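Local atomic coordinates of ferric iron-binding protein HitA (Pseudomonas aeruginosa PAO1, PDB entry 6IWF), a protein that binds ferric iron as a solute-binding protein and is probably involved in taking up iron, and gallium in its place, in Pseudomonas aeruginosa. Residues A[10-15]-A[58-63]; A[94-99]-A[224-229]; A[105-110]-A[191-196]; A[141-146]-A[161-166]; A[197-202]-A[210-215]. All coordinates share one frame; numbering follows the deposited sequence.

Overall arrangement
From the N terminus, contact 1 (10-15 with 58-63) closes first, joining the turn after strand 4-9 and the start of helix 13-27 to the end of strand 56-59. Contact 2 (94-99 with 224-229) then spans a long loop in which contacts 3, 4 and 5 all nest. Contact 3 (105-110 with 191-196) encloses contact 4 (141-146 with 161-166), which packs two successive helices, while contact 5 (197-202 with 210-215) follows contact 3, their centres about 5 Å apart. Strand 97-108 serves both contacts 2 and 3, whose centres lie about 23 Å apart. Iron ligands come from contacts 1, 3 and 5: His12 and Glu60, Tyr196, and Tyr197.

Contact 1 (A[10-15]-A[58-63]); sequences GQHAAT and YTEESP
Gln11 lays its aliphatic part over one face of the Tyr58 ring. CG sits 3.9 Å from the ring centroid and 21° off the normal, a CH-pi contact displaced toward the CE1-CZ side. Tyr58 reaches this position because its CG is anti to the backbone N (chi1 -175°), and its hydroxyl OH ends 3.5 Å from the methyl CG2 of Thr15. The Gln11 chain bends at chi2 (-73°), which turns the amide off the ring and back to its own backbone: OE1 takes the N-H of His12 at 2.7 Å, in the carbonyl plane on a lone pair. The same OE1 lies 3.5 Å from Glu60 CG, where the two side chains cross at about a right angle. In the backbone, Gly10 N donates to Tyr58 O at 2.6 Å, and Gln11 N reaches that oxygen only weakly.

His12 and Glu60 are iron ligands, although this chain carries no metal. Their nearest approach, His12 CE1 to Glu60 OE1, is 3.9 Å; OE1 of Glu60 instead bonds to the hydroxyl of Tyr196, another ligand. His12 is the N-cap residue of helix 13-27, and strand 4-9, which leads into it, runs parallel to strand 56-59. Strand 224-231 flanks the latter through Thr59 and Gly228, while Ile257 of helix 251-258 touches Tyr58 and Thr15.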
# COMPACT_ATOMS: atom_id res chain seq x y z
N GLY A 10 -7.28 8.16 -1.68
CA GLY A 10 -6.68 7.56 -0.50
C GLY A 10 -5.19 7.35 -0.58
O GLY A 10 -4.56 7.03 0.43
N GLN A 11 -4.60 7.49 -1.77
CA GLN A 11 -3.15 7.47 -1.90
C GLN A 11 -2.57 8.79 -1.40
O GLN A 11 -3.29 9.71 -1.02
CB GLN A 11 -2.72 7.22 -3.34
CG GLN A 11 -2.11 5.86 -3.61
CD GLN A 11 -0.70 5.72 -3.04
OE1 GLN A 11 -0.29 6.47 -2.15
NE2 GLN A 11 0.04 4.76 -3.56
N HIS A 12 -1.24 8.88 -1.41
CA HIS A 12 -0.57 10.07 -0.90
C HIS A 12 -1.01 11.32 -1.67
O HIS A 12 -1.33 11.26 -2.86
CB HIS A 12 0.94 9.88 -0.98
CG HIS A 12 1.49 9.01 0.11
ND1 HIS A 12 0.84 8.84 1.32
CD2 HIS A 12 2.61 8.25 0.18
CE1 HIS A 12 1.54 8.02 2.08
NE2 HIS A 12 2.62 7.65 1.42
N ALA A 13 -1.06 12.45 -0.95
CA ALA A 13 -1.62 13.68 -1.51
C ALA A 13 -0.93 14.09 -2.80
O ALA A 13 -1.59 14.38 -3.81
CB ALA A 13 -1.54 14.80 -0.47
N ALA A 14 0.40 14.11 -2.80
CA ALA A 14 1.15 14.56 -3.97
C ALA A 14 1.00 13.60 -5.14
O ALA A 14 1.12 14.02 -6.30
CB ALA A 14 2.63 14.74 -3.63
N THR A 15 0.78 12.32 -4.88
CA THR A 15 0.57 11.37 -5.97
C THR A 15 -0.77 11.61 -6.65
O THR A 15 -0.87 11.57 -7.89
CB THR A 15 0.65 9.94 -5.42
OG1 THR A 15 1.89 9.77 -4.70
CG2 THR A 15 0.58 8.91 -6.54
N TYR A 58 -9.11 5.94 -5.67
CA TYR A 58 -7.69 5.58 -5.74
C TYR A 58 -7.25 5.32 -4.32
O TYR A 58 -7.35 6.21 -3.47
CB TYR A 58 -6.90 6.73 -6.38
CG TYR A 58 -5.43 6.50 -6.66
CD1 TYR A 58 -4.85 5.24 -6.69
CD2 TYR A 58 -4.61 7.60 -6.91
CE1 TYR A 58 -3.48 5.08 -6.97
CE2 TYR A 58 -3.27 7.45 -7.19
CZ TYR A 58 -2.71 6.21 -7.22
OH TYR A 58 -1.37 6.11 -7.50
N THR A 59 -6.82 4.09 -4.03
CA THR A 59 -6.49 3.71 -2.66
C THR A 59 -5.04 3.25 -2.53
O THR A 59 -4.44 2.72 -3.48
CB THR A 59 -7.40 2.59 -2.13
OG1 THR A 59 -7.25 1.42 -2.94
CG2 THR A 59 -8.85 3.05 -2.10
N GLU A 60 -4.49 3.44 -1.33
CA GLU A 60 -3.17 2.94 -0.99
C GLU A 60 -3.12 1.42 -0.97
O GLU A 60 -2.09 0.82 -1.30
CB GLU A 60 -2.75 3.49 0.38
CG GLU A 60 -1.64 4.49 0.35
CD GLU A 60 -0.97 4.61 1.70
OE1 GLU A 60 0.24 4.35 1.77
OE2 GLU A 60 -1.68 4.93 2.68
N GLU A 61 -4.22 0.77 -0.54
CA GLU A 61 -4.25 -0.67 -0.34
C GLU A 61 -5.50 -1.26 -0.97
O GLU A 61 -6.46 -0.55 -1.29
CB GLU A 61 -4.21 -1.04 1.15
CG GLU A 61 -3.26 -0.19 1.98
CD GLU A 61 -1.80 -0.51 1.77
OE1 GLU A 61 -0.95 0.21 2.35
OE2 GLU A 61 -1.48 -1.48 1.03
N SER A 62 -5.49 -2.58 -1.12
CA SER A 62 -6.58 -3.26 -1.82
C SER A 62 -7.80 -3.63 -0.96
O SER A 62 -8.89 -3.73 -1.54
CB SER A 62 -6.04 -4.52 -2.51
OG SER A 62 -5.28 -5.32 -1.63
N PRO A 63 -7.70 -3.85 0.36
CA PRO A 63 -8.92 -4.25 1.13
C PRO A 63 -10.13 -3.35 0.89
O PRO A 63 -11.23 -3.87 0.69
CB PRO A 63 -8.44 -4.19 2.59
CG PRO A 63 -7.02 -4.68 2.47
CD PRO A 63 -6.49 -4.01 1.20

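Contact 2 (A[94-99]-A[224-229]); sequences GDWIGI and VTVSGA
Trp96 holds CG between its backbone N and carbonyl carbon (chi1 62°), which swings the indole alongside strand 224-231, whereas Ile99 sets CG1 beside its backbone N and turns that branch over Ala229. Ile99 CG1 lies 3.9 Å from Ala229 CB, with CD1 almost as near. Trp96 is close at its base, where CB stands 3.5 Å from Ala229 O; the ring end is the looser part, CZ3 of Trp96 lying 4.2 Å from Val226 CG2, which approaches obliquely to the ring.

Between these side chains the backbones carry the contact. Ile97 and Ala229 form an antiparallel hydrogen-bonded pair: Ile97 N donates to Ala229 O at 3.0 Å, and Ala229 N returns a bond to Ile97 O at 2.9 Å. Ile99 N completes the set with a straighter bond to Ser227 O, 2.8 Å long with 168° at the hydrogen. Gly98 and Gly228 make the intervening non-hydrogen-bonded pair, and their CA atoms come within 4.1 Å; Gly98 CA also makes a C-H contact to Ser227 O at 3.3 Å.

Ser227 OG passes near Ile99 CB, yet its hydrogen bond goes to Thr100. Trp96 also packs on helix 63-70, and Ile99 and Ala229 on Met248 of helix 238-248. The short segment axes are 115° apart, far from straight antiparallel, although the bridges are antiparallel ones within the mixed beta-sheet of a periplasmic-binding-protein fold.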
# COMPACT_ATOMS: atom_id res chain seq x y z
N GLY A 94 -12.87 -7.96 -12.27
CA GLY A 94 -12.43 -6.91 -13.17
C GLY A 94 -13.01 -5.54 -12.89
O GLY A 94 -13.15 -4.74 -13.82
N ASP A 95 -13.35 -5.25 -11.63
CA ASP A 95 -13.91 -3.94 -11.29
C ASP A 95 -12.98 -3.13 -10.40
O ASP A 95 -13.41 -2.13 -9.83
CB ASP A 95 -15.29 -4.08 -10.64
CG ASP A 95 -15.35 -5.18 -9.61
OD1 ASP A 95 -14.28 -5.75 -9.26
OD2 ASP A 95 -16.47 -5.48 -9.14
N TRP A 96 -11.74 -3.54 -10.24
CA TRP A 96 -10.71 -2.63 -9.77
C TRP A 96 -9.39 -3.14 -10.33
O TRP A 96 -9.30 -4.28 -10.78
CB TRP A 96 -10.69 -2.51 -8.24
CG TRP A 96 -10.39 -3.77 -7.50
CD1 TRP A 96 -11.29 -4.64 -6.97
CD2 TRP A 96 -9.09 -4.29 -7.18
NE1 TRP A 96 -10.63 -5.68 -6.35
CE2 TRP A 96 -9.28 -5.49 -6.46
CE3 TRP A 96 -7.78 -3.87 -7.44
CZ2 TRP A 96 -8.22 -6.28 -6.00
CZ3 TRP A 96 -6.72 -4.65 -6.98
CH2 TRP A 96 -6.95 -5.84 -6.27
N ILE A 97 -8.38 -2.29 -10.32
CA ILE A 97 -7.13 -2.63 -10.99
C ILE A 97 -5.96 -2.08 -10.19
O ILE A 97 -6.01 -0.96 -9.67
CB ILE A 97 -7.10 -2.13 -12.45
CG1 ILE A 97 -5.96 -2.79 -13.21
CG2 ILE A 97 -7.05 -0.60 -12.52
CD1 ILE A 97 -6.18 -2.76 -14.74
N GLY A 98 -4.90 -2.88 -10.09
CA GLY A 98 -3.71 -2.43 -9.40
C GLY A 98 -2.97 -1.38 -10.21
O GLY A 98 -2.95 -1.42 -11.44
N ILE A 99 -2.39 -0.41 -9.50
CA ILE A 99 -1.68 0.71 -10.11
C ILE A 99 -0.19 0.64 -9.81
O ILE A 99 0.63 0.78 -10.72
CB ILE A 99 -2.27 2.06 -9.65
CG1 ILE A 99 -3.78 2.13 -9.93
CG2 ILE A 99 -1.55 3.21 -10.31
CD1 ILE A 99 -4.15 1.89 -11.38
N VAL A 224 4.43 -8.26 -0.47
CA VAL A 224 4.19 -7.25 -1.49
C VAL A 224 2.68 -7.00 -1.53
O VAL A 224 1.89 -7.95 -1.54
CB VAL A 224 4.73 -7.71 -2.86
CG1 VAL A 224 4.17 -6.85 -4.00
CG2 VAL A 224 6.25 -7.70 -2.83
N THR A 225 2.29 -5.72 -1.55
CA THR A 225 0.89 -5.32 -1.65
C THR A 225 0.71 -4.31 -2.78
O THR A 225 1.67 -3.71 -3.26
CB THR A 225 0.37 -4.71 -0.33
OG1 THR A 225 1.14 -3.56 0.01
CG2 THR A 225 0.46 -5.73 0.81
N VAL A 226 -0.53 -4.10 -3.20
CA VAL A 226 -0.80 -3.24 -4.34
C VAL A 226 -1.72 -2.09 -3.93
O VAL A 226 -2.61 -2.25 -3.09
CB VAL A 226 -1.41 -4.02 -5.53
CG1 VAL A 226 -0.62 -5.31 -5.80
CG2 VAL A 226 -2.86 -4.33 -5.28
N SER A 227 -1.47 -0.92 -4.51
CA SER A 227 -2.45 0.16 -4.52
C SER A 227 -3.32 -0.02 -5.75
O SER A 227 -2.91 -0.61 -6.75
CB SER A 227 -1.78 1.53 -4.58
OG SER A 227 -1.24 1.76 -5.86
N GLY A 228 -4.54 0.51 -5.69
CA GLY A 228 -5.45 0.25 -6.78
C GLY A 228 -6.41 1.39 -7.06
O GLY A 228 -6.47 2.39 -6.34
N ALA A 229 -7.16 1.21 -8.14
CA ALA A 229 -8.10 2.24 -8.55
C ALA A 229 -9.33 1.59 -9.16
O ALA A 229 -9.30 0.45 -9.62
CB ALA A 229 -7.49 3.22 -9.55

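Contact 3 (A[105-110]-A[191-196]); sequences VLAYNP and ALINNY
Val105, Ala191 and Ile193 bury the most surface in this antiparallel beta pairing, part of the mixed sheet of a solute-binding-protein fold. Val105 divides its two methyl groups between neighbours. CG2 lies 3.9 Å from Ile193 CG1 and also approaches Ile193 O, while CG1 of Val105 touches Asn195 CB at 3.8 Å. Its partner Ile193 has CG1 between the backbone N and carbonyl carbon (chi1 57°), and from there the extended chi2 (156°) carries CD1 to within 4.0 Å of Ala107 CB. Ala191 contributes chiefly through backbone: its N donates to Ala107 O and its O accepts from Ala107 N, both at 2.9 Å, marking a hydrogen-bonded pair. Val105 N donates to Ile193 O at 2.9 Å, but the return bond, Ile193 N to Val105 O, is weak at 3.4 Å.

On the face bearing these residues, Ala107 and Ile193 touch Met180 of helix 176-184 and Ala191 touches Val183, while Leu212 of strand 211-213 meets Val105 and Ala107. Beyond the strand, Asn195 OD1 accepts from Thr103 N, just ahead of the iron ligand Tyr196. On the other face, Leu106 and Leu192 cross obliquely, with CD1 of Leu106 3.7 Å from CD2 of Leu192.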
# COMPACT_ATOMS: atom_id res chain seq x y z
N VAL A 105 9.58 -3.84 4.39
CA VAL A 105 11.02 -3.92 4.63
C VAL A 105 11.25 -3.76 6.13
O VAL A 105 10.32 -3.51 6.91
CB VAL A 105 11.80 -2.85 3.85
CG1 VAL A 105 11.62 -3.05 2.36
CG2 VAL A 105 11.37 -1.45 4.27
N LEU A 106 12.52 -3.91 6.53
CA LEU A 106 12.98 -3.59 7.88
C LEU A 106 13.99 -2.45 7.74
O LEU A 106 15.12 -2.66 7.28
CB LEU A 106 13.60 -4.83 8.55
CG LEU A 106 14.07 -4.64 10.00
CD1 LEU A 106 12.88 -4.51 10.96
CD2 LEU A 106 14.93 -5.83 10.38
N ALA A 107 13.61 -1.23 8.09
CA ALA A 107 14.59 -0.14 8.12
C ALA A 107 15.42 -0.29 9.38
O ALA A 107 14.90 -0.67 10.43
CB ALA A 107 13.90 1.22 8.08
N TYR A 108 16.73 -0.04 9.27
CA TYR A 108 17.58 -0.19 10.45
C TYR A 108 18.70 0.83 10.41
O TYR A 108 19.07 1.34 9.35
CB TYR A 108 18.14 -1.62 10.56
CG TYR A 108 19.19 -1.99 9.54
CD1 TYR A 108 18.83 -2.33 8.24
CD2 TYR A 108 20.54 -2.02 9.87
CE1 TYR A 108 19.79 -2.68 7.29
CE2 TYR A 108 21.52 -2.37 8.92
CZ TYR A 108 21.13 -2.69 7.63
OH TYR A 108 22.06 -3.03 6.67
N ASN A 109 19.25 1.11 11.60
CA ASN A 109 20.37 2.02 11.75
C ASN A 109 21.64 1.21 11.89
O ASN A 109 21.81 0.53 12.92
CB ASN A 109 20.17 2.92 12.97
CG ASN A 109 21.30 3.92 13.16
OD1 ASN A 109 22.35 3.82 12.52
ND2 ASN A 109 21.09 4.89 14.04
N PRO A 110 22.53 1.20 10.89
CA PRO A 110 23.72 0.33 10.98
C PRO A 110 24.71 0.77 12.04
O PRO A 110 25.64 0.01 12.34
CB PRO A 110 24.33 0.41 9.57
CG PRO A 110 23.75 1.63 8.95
CD PRO A 110 22.43 1.90 9.60
N ALA A 191 12.70 -0.40 12.24
CA ALA A 191 11.26 -0.21 12.15
C ALA A 191 10.70 -1.01 10.98
O ALA A 191 11.35 -1.14 9.94
CB ALA A 191 10.88 1.27 11.99
N LEU A 192 9.48 -1.52 11.17
CA LEU A 192 8.73 -2.24 10.15
C LEU A 192 7.92 -1.23 9.35
O LEU A 192 7.05 -0.56 9.91
CB LEU A 192 7.80 -3.25 10.82
CG LEU A 192 8.48 -4.36 11.63
CD1 LEU A 192 7.43 -5.16 12.37
CD2 LEU A 192 9.29 -5.26 10.69
N ILE A 193 8.22 -1.10 8.05
CA ILE A 193 7.61 -0.07 7.20
C ILE A 193 7.58 -0.56 5.76
O ILE A 193 8.21 -1.55 5.41
CB ILE A 193 8.38 1.28 7.24
CG1 ILE A 193 9.84 1.06 6.82
CG2 ILE A 193 8.27 1.96 8.59
CD1 ILE A 193 10.50 2.31 6.28
N ASN A 194 6.81 0.13 4.93
CA ASN A 194 6.90 -0.09 3.49
C ASN A 194 8.12 0.62 2.92
O ASN A 194 8.59 1.64 3.45
CB ASN A 194 5.63 0.41 2.81
CG ASN A 194 4.54 -0.64 2.79
OD1 ASN A 194 4.83 -1.85 2.73
ND2 ASN A 194 3.30 -0.20 2.80
N ASN A 195 8.62 0.09 1.80
CA ASN A 195 9.92 0.53 1.30
C ASN A 195 9.93 2.01 0.95
O ASN A 195 10.97 2.66 1.09
CB ASN A 195 10.30 -0.31 0.08
CG ASN A 195 9.45 0.01 -1.12
OD1 ASN A 195 8.26 -0.33 -1.16
ND2 ASN A 195 10.04 0.68 -2.10
N TYR A 196 8.80 2.55 0.49
CA TYR A 196 8.88 3.86 -0.17
C TYR A 196 9.13 5.00 0.82
O TYR A 196 9.57 6.07 0.38
CB TYR A 196 7.61 4.11 -1.00
CG TYR A 196 6.33 4.03 -0.23
CD1 TYR A 196 5.92 5.08 0.57
CD2 TYR A 196 5.51 2.91 -0.32
CE1 TYR A 196 4.73 5.02 1.28
CE2 TYR A 196 4.31 2.84 0.40
CZ TYR A 196 3.94 3.91 1.20
OH TYR A 196 2.76 3.87 1.92

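Contact 4 (A[141-146]-A[161-166]); sequences GAFLEQ and DWLTGL
Phe143 pushes the end of its ring among Trp162, Leu163 and Leu166, joining two successive helices, 141-154 and 156-169, of the alpha/beta solute-binding-protein fold. The short helix axes are 13.4 Å apart at closest and inclined at 141°, roughly antiparallel, a spacing bridged chiefly by the Phe143 and Trp162 rings, with Leu163 and Leu166 at the Phe143 edge. Tight packing is confined to the far end of the ring. Phe143 CZ lies 3.8 Å from Leu163 CD1 and equally 3.8 Å from Leu166 CD2, both methyls at the ring edge near its plane. CG of Phe143 is anti to the backbone N (chi1 -174°), the setting that extends the ring toward helix 156-169.

Trp162 reaches out from the opposing helix to meet Phe143, with Trp162 CH2 and Phe143 CZ 4.0 Å apart and the approach oblique to both rings. The looser part lies at Gln146, where CG stands 4.3 Å from Trp162 CH2; its amide is occupied elsewhere, NE2 bonding to the carbonyl of Pro220. Phe136 of strand 134-136 meets the Phe143 ring, and Leu301 of helix 296-305 touches Leu163. Within helix 156-169 itself, Leu166 CD1 rests over one face of the Trp162 indole, 3.6 Å above its plane.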
# COMPACT_ATOMS: atom_id res chain seq x y z
N GLY A 141 -3.06 0.82 7.60
CA GLY A 141 -3.61 -0.21 6.73
C GLY A 141 -2.55 -1.16 6.21
O GLY A 141 -2.82 -2.34 5.96
N ALA A 142 -1.32 -0.66 6.05
CA ALA A 142 -0.22 -1.52 5.64
C ALA A 142 0.08 -2.58 6.70
O ALA A 142 0.33 -3.74 6.36
CB ALA A 142 1.04 -0.70 5.37
N PHE A 143 0.11 -2.19 7.98
CA PHE A 143 0.34 -3.19 9.01
C PHE A 143 -0.83 -4.16 9.10
O PHE A 143 -0.63 -5.34 9.39
CB PHE A 143 0.61 -2.53 10.36
CG PHE A 143 1.00 -3.51 11.42
CD1 PHE A 143 2.28 -4.04 11.44
CD2 PHE A 143 0.07 -3.95 12.36
CE1 PHE A 143 2.65 -4.98 12.41
CE2 PHE A 143 0.43 -4.89 13.32
CZ PHE A 143 1.72 -5.41 13.34
N LEU A 144 -2.06 -3.69 8.87
CA LEU A 144 -3.20 -4.60 8.83
C LEU A 144 -2.97 -5.71 7.81
O LEU A 144 -3.23 -6.88 8.09
CB LEU A 144 -4.47 -3.83 8.51
CG LEU A 144 -5.73 -4.70 8.37
CD1 LEU A 144 -6.08 -5.32 9.70
CD2 LEU A 144 -6.87 -3.84 7.85
N GLU A 145 -2.50 -5.34 6.62
CA GLU A 145 -2.21 -6.36 5.61
C GLU A 145 -1.09 -7.29 6.06
O GLU A 145 -1.13 -8.49 5.79
CB GLU A 145 -1.86 -5.70 4.28
CG GLU A 145 -3.09 -5.53 3.40
CD GLU A 145 -2.90 -4.53 2.30
OE1 GLU A 145 -2.88 -4.93 1.11
OE2 GLU A 145 -2.76 -3.34 2.63
N GLN A 146 -0.10 -6.75 6.78
CA GLN A 146 0.96 -7.59 7.33
C GLN A 146 0.37 -8.65 8.26
O GLN A 146 0.77 -9.82 8.22
CB GLN A 146 1.99 -6.74 8.09
CG GLN A 146 3.13 -7.58 8.71
CD GLN A 146 4.00 -8.24 7.62
OE1 GLN A 146 5.00 -7.67 7.19
NE2 GLN A 146 3.61 -9.45 7.19
N ASP A 161 -0.02 -15.31 18.81
CA ASP A 161 1.17 -15.33 19.67
C ASP A 161 2.17 -14.27 19.22
O ASP A 161 2.76 -13.56 20.05
CB ASP A 161 1.83 -16.71 19.64
CG ASP A 161 1.04 -17.76 20.40
OD1 ASP A 161 0.15 -17.40 21.19
OD2 ASP A 161 1.33 -18.96 20.19
N TRP A 162 2.36 -14.15 17.91
CA TRP A 162 3.29 -13.16 17.37
C TRP A 162 2.83 -11.74 17.69
O TRP A 162 3.60 -10.92 18.19
CB TRP A 162 3.44 -13.39 15.86
CG TRP A 162 4.20 -12.32 15.13
CD1 TRP A 162 5.56 -12.14 15.08
CD2 TRP A 162 3.63 -11.28 14.33
NE1 TRP A 162 5.86 -11.05 14.30
CE2 TRP A 162 4.69 -10.50 13.83
CE3 TRP A 162 2.31 -10.93 14.00
CZ2 TRP A 162 4.48 -9.39 13.01
CZ3 TRP A 162 2.11 -9.82 13.18
CH2 TRP A 162 3.19 -9.07 12.70
N LEU A 163 1.54 -11.46 17.46
CA LEU A 163 1.05 -10.11 17.70
C LEU A 163 1.02 -9.79 19.19
O LEU A 163 1.22 -8.63 19.57
CB LEU A 163 -0.33 -9.93 17.08
CG LEU A 163 -0.74 -8.48 16.82
CD1 LEU A 163 0.27 -7.77 15.90
CD2 LEU A 163 -2.17 -8.40 16.24
N THR A 164 0.82 -10.80 20.03
CA THR A 164 0.95 -10.60 21.47
C THR A 164 2.36 -10.16 21.83
O THR A 164 2.55 -9.22 22.61
CB THR A 164 0.58 -11.88 22.21
OG1 THR A 164 -0.80 -12.16 22.00
CG2 THR A 164 0.84 -11.73 23.71
N GLY A 165 3.37 -10.82 21.25
CA GLY A 165 4.74 -10.39 21.46
C GLY A 165 4.99 -8.97 20.98
O GLY A 165 5.67 -8.20 21.64
N LEU A 166 4.44 -8.61 19.81
CA LEU A 166 4.61 -7.23 19.35
C LEU A 166 3.96 -6.23 20.31
O LEU A 166 4.52 -5.16 20.56
CB LEU A 166 4.06 -7.07 17.94
CG LEU A 166 5.14 -7.08 16.86
CD1 LEU A 166 5.87 -8.42 16.80
CD2 LEU A 166 4.51 -6.75 15.50

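Contact 5 (A[197-202]-A[210-215]); sequences YWYTLK and SRLHYF
Helix 196-205, near whose start lie the iron ligands Tyr196 and Tyr197, packs here on strand 211-213, the next strand along the chain. Trp198 does most of the work. With its CG anti to the backbone N, the indole reaches out to the strand, and Leu212 lies over one face: CG is 3.9 Å from the centroid of the five-membered ring and 20° off the normal, a CH-pi contact. Leu212 CD2 lies 3.6 Å from Trp198 CD1.

At the indole edge, NE1 of Trp198 donates to Ser210 O at 3.1 Å with 158° at the hydrogen; the oxygen sits in the ring plane, although the donor stands well above the carbonyl plane. Ser210 OG itself bonds to Glu184. This is an antiparallel helix-on-strand arrangement within the alpha/beta binding-protein fold, the short axes 9.9 Å apart and 169° between directions, and strand 211-213 pairs by its backbone with strand 97-108.

One water links two hydroxyls, 2.7 Å from Tyr199 OH, to which it donates, and a short 2.5 Å from Tyr214 OH. Tyr199 OH also bonds to the carbonyl of Ala275, and the Tyr199 ring takes CE3 of Trp198 over its centre, 3.7 Å above the plane.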
# COMPACT_ATOMS: atom_id res chain seq x y z
N TYR A 197 8.89 4.80 2.12
CA TYR A 197 9.15 5.86 3.09
C TYR A 197 10.63 6.20 3.18
O TYR A 197 11.00 7.36 3.37
CB TYR A 197 8.64 5.47 4.48
CG TYR A 197 7.14 5.42 4.57
CD1 TYR A 197 6.41 6.60 4.72
CD2 TYR A 197 6.46 4.21 4.52
CE1 TYR A 197 5.03 6.56 4.80
CE2 TYR A 197 5.08 4.17 4.61
CZ TYR A 197 4.38 5.35 4.74
OH TYR A 197 3.00 5.32 4.83
N TRP A 198 11.49 5.19 3.08
CA TRP A 198 12.92 5.45 3.07
C TRP A 198 13.31 6.32 1.88
O TRP A 198 14.10 7.27 2.03
CB TRP A 198 13.67 4.12 3.05
CG TRP A 198 15.15 4.22 3.18
CD1 TRP A 198 15.88 4.18 4.34
CD2 TRP A 198 16.10 4.33 2.12
NE1 TRP A 198 17.22 4.28 4.06
CE2 TRP A 198 17.38 4.37 2.70
CE3 TRP A 198 15.98 4.41 0.72
CZ2 TRP A 198 18.55 4.49 1.94
CZ3 TRP A 198 17.14 4.52 -0.04
CH2 TRP A 198 18.41 4.56 0.58
N TYR A 199 12.75 6.03 0.70
CA TYR A 199 13.11 6.80 -0.49
C TYR A 199 12.61 8.24 -0.40
O TYR A 199 13.30 9.17 -0.83
CB TYR A 199 12.58 6.10 -1.74
CG TYR A 199 13.32 4.84 -2.07
CD1 TYR A 199 12.96 3.61 -1.49
CD2 TYR A 199 14.44 4.86 -2.90
CE1 TYR A 199 13.65 2.45 -1.78
CE2 TYR A 199 15.13 3.71 -3.19
CZ TYR A 199 14.75 2.51 -2.62
OH TYR A 199 15.45 1.36 -2.93
N THR A 200 11.40 8.45 0.14
CA THR A 200 10.91 9.82 0.31
C THR A 200 11.83 10.61 1.23
O THR A 200 12.19 11.76 0.94
CB THR A 200 9.49 9.82 0.86
OG1 THR A 200 8.64 9.08 -0.03
CG2 THR A 200 8.97 11.25 0.98
N LEU A 201 12.25 10.00 2.35
CA LEU A 201 13.14 10.69 3.28
C LEU A 201 14.50 10.96 2.66
O LEU A 201 15.08 12.04 2.87
CB LEU A 201 13.30 9.86 4.56
CG LEU A 201 14.09 10.53 5.69
CD1 LEU A 201 13.40 11.83 6.07
CD2 LEU A 201 14.23 9.61 6.89
N LYS A 202 15.03 10.01 1.89
CA LYS A 202 16.31 10.22 1.21
C LYS A 202 16.22 11.38 0.23
O LYS A 202 17.12 12.23 0.18
CB LYS A 202 16.76 8.96 0.49
CG LYS A 202 18.11 9.15 -0.20
CD LYS A 202 18.67 7.88 -0.79
CE LYS A 202 19.93 8.18 -1.58
NZ LYS A 202 20.63 6.94 -2.04
N SER A 210 20.31 5.53 7.78
CA SER A 210 19.57 4.28 7.87
C SER A 210 19.65 3.52 6.55
O SER A 210 19.92 4.08 5.48
CB SER A 210 18.11 4.56 8.23
OG SER A 210 17.45 5.23 7.17
N ARG A 211 19.42 2.21 6.63
CA ARG A 211 19.44 1.34 5.47
C ARG A 211 18.20 0.45 5.51
O ARG A 211 17.51 0.35 6.52
CB ARG A 211 20.73 0.51 5.41
CG ARG A 211 22.01 1.38 5.36
CD ARG A 211 23.28 0.61 5.01
NE ARG A 211 23.45 -0.61 5.81
CZ ARG A 211 24.63 -1.12 6.17
NH1 ARG A 211 24.67 -2.23 6.89
NH2 ARG A 211 25.77 -0.52 5.80
N LEU A 212 17.93 -0.20 4.38
CA LEU A 212 16.80 -1.10 4.26
C LEU A 212 17.29 -2.53 4.24
O LEU A 212 18.21 -2.87 3.48
CB LEU A 212 15.97 -0.81 3.01
CG LEU A 212 15.25 0.53 3.02
CD1 LEU A 212 14.23 0.58 1.89
CD2 LEU A 212 14.58 0.78 4.36
N HIS A 213 16.68 -3.36 5.06
CA HIS A 213 16.87 -4.80 5.03
C HIS A 213 15.64 -5.45 4.41
O HIS A 213 14.51 -5.13 4.79
CB HIS A 213 17.10 -5.34 6.44
CG HIS A 213 17.25 -6.82 6.48
ND1 HIS A 213 18.34 -7.47 5.96
CD2 HIS A 213 16.42 -7.79 6.94
CE1 HIS A 213 18.20 -8.78 6.12
NE2 HIS A 213 17.03 -8.99 6.72
N TYR A 214 15.87 -6.36 3.48
CA TYR A 214 14.79 -7.12 2.86
C TYR A 214 14.82 -8.54 3.42
O TYR A 214 15.85 -9.22 3.34
CB TYR A 214 14.93 -7.14 1.34
CG TYR A 214 14.72 -5.78 0.75
CD1 TYR A 214 15.73 -4.82 0.79
CD2 TYR A 214 13.50 -5.44 0.19
CE1 TYR A 214 15.53 -3.57 0.26
CE2 TYR A 214 13.30 -4.19 -0.34
CZ TYR A 214 14.31 -3.26 -0.30
OH TYR A 214 14.08 -2.01 -0.82
N PHE A 215 13.70 -8.97 4.00
CA PHE A 215 13.66 -10.30 4.60
C PHE A 215 13.80 -11.38 3.53
O PHE A 215 14.48 -12.40 3.75
CB PHE A 215 12.35 -10.50 5.37
CG PHE A 215 12.32 -9.85 6.73
CD1 PHE A 215 13.13 -10.31 7.77
CD2 PHE A 215 11.46 -8.79 6.98
CE1 PHE A 215 13.09 -9.71 9.03
CE2 PHE A 215 11.42 -8.18 8.24
CZ PHE A 215 12.22 -8.65 9.26
O HOH W 1 16.13 -0.58 -1.18